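PDB 2ZBC: transcription regulator AsnC/Lrp ligand binding domain-containing protein from Sulfolobus tokodaii, which binds isoleucine and is a stand-alone RAM module, probably an amino-acid-sensing relative of the effector domains of Lrp/AsnC transcriptional regulators. Local coordinates for residues V6-D11 with I40-E45. Sequence-based numbering, arbitrary orientation.
Sequences VLINTD and IVVKVE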
ATOM      1  N   VAL A   6     -13.491  -8.024  -8.775  1.00 12.48           N
ATOM      2  CA  VAL A   6     -13.548  -7.399  -7.479  1.00 13.13           C
ATOM      3  C   VAL A   6     -12.687  -8.184  -6.496  1.00 14.36           C
ATOM      4  O   VAL A   6     -12.851  -9.391  -6.355  1.00 16.34           O
ATOM      5  CB  VAL A   6     -14.988  -7.329  -6.949  1.00 12.82           C
ATOM      6  CG1 VAL A   6     -15.044  -6.582  -5.662  1.00 11.34           C
ATOM      7  CG2 VAL A   6     -15.915  -6.624  -7.984  1.00 13.71           C
ATOM      8  N   LEU A   7     -11.763  -7.492  -5.856  1.00 14.56           N
ATOM      9  CA  LEU A   7     -10.893  -8.095  -4.849  1.00 13.72           C
ATOM     10  C   LEU A   7     -11.526  -7.813  -3.461  1.00 13.34           C
ATOM     11  O   LEU A   7     -11.791  -6.647  -3.097  1.00 13.39           O
ATOM     12  CB  LEU A   7      -9.482  -7.506  -4.915  1.00 15.09           C
ATOM     13  CG  LEU A   7      -8.845  -7.553  -6.322  1.00 15.39           C
ATOM     14  CD1 LEU A   7      -7.569  -6.795  -6.399  1.00 16.09           C
ATOM     15  CD2 LEU A   7      -8.672  -9.007  -6.723  1.00 15.98           C
ATOM     16  N   ILE A   8     -11.813  -8.856  -2.708  1.00 13.05           N
ATOM     17  CA  ILE A   8     -12.564  -8.679  -1.460  1.00 13.00           C
ATOM     18  C   ILE A   8     -11.644  -9.012  -0.304  1.00 13.13           C
ATOM     19  O   ILE A   8     -10.936 -10.011  -0.372  1.00 12.46           O
ATOM     20  CB  ILE A   8     -13.755  -9.606  -1.478  1.00 12.55           C
ATOM     21  CG1 ILE A   8     -14.722  -9.231  -2.622  1.00 13.07           C
ATOM     22  CG2 ILE A   8     -14.536  -9.484  -0.209  1.00 14.39           C
ATOM     23  CD1 ILE A   8     -15.822 -10.242  -2.766  1.00 11.65           C
ATOM     24  N   ASN A   9     -11.692  -8.222   0.769  1.00 13.00           N
ATOM     25  CA  ASN A   9     -11.087  -8.592   2.042  1.00 12.62           C
ATOM     26  C   ASN A   9     -12.219  -8.800   2.965  1.00 12.64           C
ATOM     27  O   ASN A   9     -13.152  -7.962   3.026  1.00 12.79           O
ATOM     28  CB  ASN A   9     -10.126  -7.535   2.639  1.00 13.64           C
ATOM     29  CG  ASN A   9      -8.726  -7.603   1.993  1.00 16.65           C
ATOM     30  OD1 ASN A   9      -7.738  -8.229   2.526  1.00 18.57           O
ATOM     31  ND2 ASN A   9      -8.622  -6.940   0.865  1.00 16.35           N
ATOM     32  N   THR A  10     -12.124  -9.866   3.758  1.00 11.56           N
ATOM     33  CA  THR A  10     -13.176 -10.175   4.747  1.00 12.48           C
ATOM     34  C   THR A  10     -12.662  -9.889   6.167  1.00 14.26           C
ATOM     35  O   THR A  10     -11.478  -9.673   6.349  1.00 12.54           O
ATOM     36  CB  THR A  10     -13.585 -11.652   4.697  1.00 12.59           C
ATOM     37  OG1 THR A  10     -12.489 -12.513   5.033  1.00 12.36           O
ATOM     38  CG2 THR A  10     -13.971 -12.056   3.292  1.00 14.79           C
ATOM     39  N   ASP A  11     -13.581  -9.867   7.150  1.00 16.11           N
ATOM     40  CA  ASP A  11     -13.197  -9.953   8.559  1.00 19.86           C
ATOM     41  C   ASP A  11     -12.334 -11.201   8.705  1.00 20.87           C
ATOM     42  O   ASP A  11     -12.469 -12.201   7.929  1.00 20.30           O
ATOM     43  CB  ASP A  11     -14.403 -10.082   9.466  1.00 21.39           C
ATOM     44  CG  ASP A  11     -15.197  -8.818   9.530  1.00 26.78           C
ATOM     45  OD1 ASP A  11     -14.694  -7.734   9.130  1.00 29.94           O
ATOM     46  OD2 ASP A  11     -16.341  -8.860   9.993  1.00 30.20           O
ATOM     47  N   ILE A  40     -10.628 -12.836  -1.363  1.00 10.24           N
ATOM     48  CA  ILE A  40     -11.456 -13.434  -2.417  1.00 10.95           C
ATOM     49  C   ILE A  40     -11.420 -12.597  -3.692  1.00 12.91           C
ATOM     50  O   ILE A  40     -11.352 -11.353  -3.641  1.00 13.48           O
ATOM     51  CB  ILE A  40     -12.917 -13.458  -1.953  1.00 12.28           C
ATOM     52  CG1 ILE A  40     -13.113 -14.290  -0.679  1.00 11.63           C
ATOM     53  CG2 ILE A  40     -13.867 -13.890  -3.037  1.00 14.41           C
ATOM     54  CD1 ILE A  40     -14.510 -14.280  -0.127  1.00 14.82           C
ATOM     55  N   VAL A  41     -11.475 -13.289  -4.838  1.00 13.32           N
ATOM     56  CA  VAL A  41     -11.437 -12.644  -6.168  1.00 14.35           C
ATOM     57  C   VAL A  41     -12.736 -13.072  -6.794  1.00 14.29           C
ATOM     58  O   VAL A  41     -13.024 -14.234  -6.828  1.00 16.65           O
ATOM     59  CB  VAL A  41     -10.255 -13.095  -7.039  1.00 13.90           C
ATOM     60  CG1 VAL A  41     -10.423 -12.520  -8.454  1.00 15.28           C
ATOM     61  CG2 VAL A  41      -8.955 -12.791  -6.443  1.00 13.33           C
ATOM     62  N   VAL A  42     -13.555 -12.137  -7.228  1.00 15.60           N
ATOM     63  CA  VAL A  42     -14.751 -12.484  -7.980  1.00 16.86           C
ATOM     64  C   VAL A  42     -14.714 -11.831  -9.347  1.00 15.15           C
ATOM     65  O   VAL A  42     -14.181 -10.722  -9.500  1.00 15.67           O
ATOM     66  CB  VAL A  42     -16.071 -12.050  -7.282  1.00 19.14           C
ATOM     67  CG1 VAL A  42     -16.375 -12.914  -6.060  1.00 25.04           C
ATOM     68  CG2 VAL A  42     -16.084 -10.674  -6.929  1.00 20.62           C
ATOM     69  N   LYS A  43     -15.215 -12.524 -10.345  1.00 14.02           N
ATOM     70  CA  LYS A  43     -15.572 -11.862 -11.616  1.00 15.20           C
ATOM     71  C   LYS A  43     -17.048 -11.540 -11.597  1.00 14.57           C
ATOM     72  O   LYS A  43     -17.883 -12.386 -11.290  1.00 15.58           O
ATOM     73  CB  LYS A  43     -15.201 -12.746 -12.791  1.00 13.96           C
ATOM     74  CG  LYS A  43     -15.213 -11.972 -14.139  1.00 17.49           C
ATOM     75  CD  LYS A  43     -14.312 -12.738 -15.121  1.00 23.19           C
ATOM     76  CE  LYS A  43     -14.918 -12.887 -16.456  1.00 27.21           C
ATOM     77  NZ  LYS A  43     -15.275 -11.639 -17.043  1.00 29.40           N
ATOM     78  N   VAL A  44     -17.401 -10.306 -11.898  1.00 15.07           N
ATOM     79  CA  VAL A  44     -18.775  -9.887 -11.865  1.00 15.77           C
ATOM     80  C   VAL A  44     -19.140  -9.512 -13.273  1.00 17.72           C
ATOM     81  O   VAL A  44     -18.404  -8.835 -13.903  1.00 15.72           O
ATOM     82  CB  VAL A  44     -18.966  -8.667 -10.987  1.00 16.31           C
ATOM     83  CG1 VAL A  44     -20.369  -8.127 -11.126  1.00 15.98           C
ATOM     84  CG2 VAL A  44     -18.631  -9.001  -9.567  1.00 15.81           C
ATOM     85  N   GLU A  45     -20.230 -10.049 -13.774  1.00 17.87           N
ATOM     86  CA  GLU A  45     -20.807  -9.617 -15.055  1.00 19.52           C
ATOM     87  C   GLU A  45     -22.210  -9.116 -14.776  1.00 18.91           C
ATOM     88  O   GLU A  45     -23.037  -9.842 -14.188  1.00 19.48           O
ATOM     89  CB  GLU A  45     -20.827 -10.819 -16.024  1.00 21.88           C
ATOM     90  CG  GLU A  45     -21.457 -10.572 -17.419  1.00 28.23           C
ATOM     91  CD  GLU A  45     -20.677  -9.623 -18.330  1.00 33.63           C
ATOM     92  OE1 GLU A  45     -19.398  -9.572 -18.213  1.00 34.84           O
ATOM     93  OE2 GLU A  45     -21.373  -8.907 -19.144  1.00 35.72           O
TER
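The flat groups where Val-6 and Ile-8 meet Val-42 and Ile-40 are backbone peptides, joined by four hydrogen bonds, three of them with the donor in the carbonyl plane, in the two central strands of the four-stranded antiparallel sheet of the RAM domain, an alpha-beta sandwich. One face carries Val-6, Ile-8, Ile-40 and Val-42, the last three packed against helix 15-22; the other carries Leu-7 and Val-41, which meet Leu-7 and Met-72, respectively, of a second subunit.

Two hydrogen-bonded pairs flank one non-hydrogen-bonded pair, Leu-7 with Val-41. Val-6 N reaches Val-42 O at 2.9 Å, and Val-42 N returns a bond to Val-6 O; Ile-8 N reaches Ile-40 O at 2.7 Å. The return bond from Ile-40 N to Ile-8 O is less regular, its donor tilted 17° from the carbonyl plane.

On the helix-covered face, Val-6 and Val-42 lie side by side, with Val-6 CB 3.5 Å from Val-42 CG2. With Val-42 CG1 anti to the carbonyl carbon (chi1 -72°), CG2 falls between the backbone N and the carbonyl carbon, the branch that meets Val-6. Ile-8 crosses Ile-40 obliquely, CB against CB, while its extended chain carries CD1 to 4.1 Å from Ile-40 CG2. On the opposite face, Leu-7 CD2 touches Val-41 CG2 at 3.8 Å.

Toward the end of strand 3-10, Thr-10 crosses Ile-40 at about a right angle, and its backbone N is hydrogen-bonded to the carboxylate OD2 of Asp-39, one of the residues of an isoleucine pocket. A glycine in place of Thr-10 would probably leave Ile-40 CD1 without its methyl neighbour and Asp-11 O without its hydroxyl donor. Thr-10 CG2 lies 4.1 Å from Ile-40 CD1, whereas OG1 donates to Asp-11 O at 2.9 Å from 35° above the carbonyl plane.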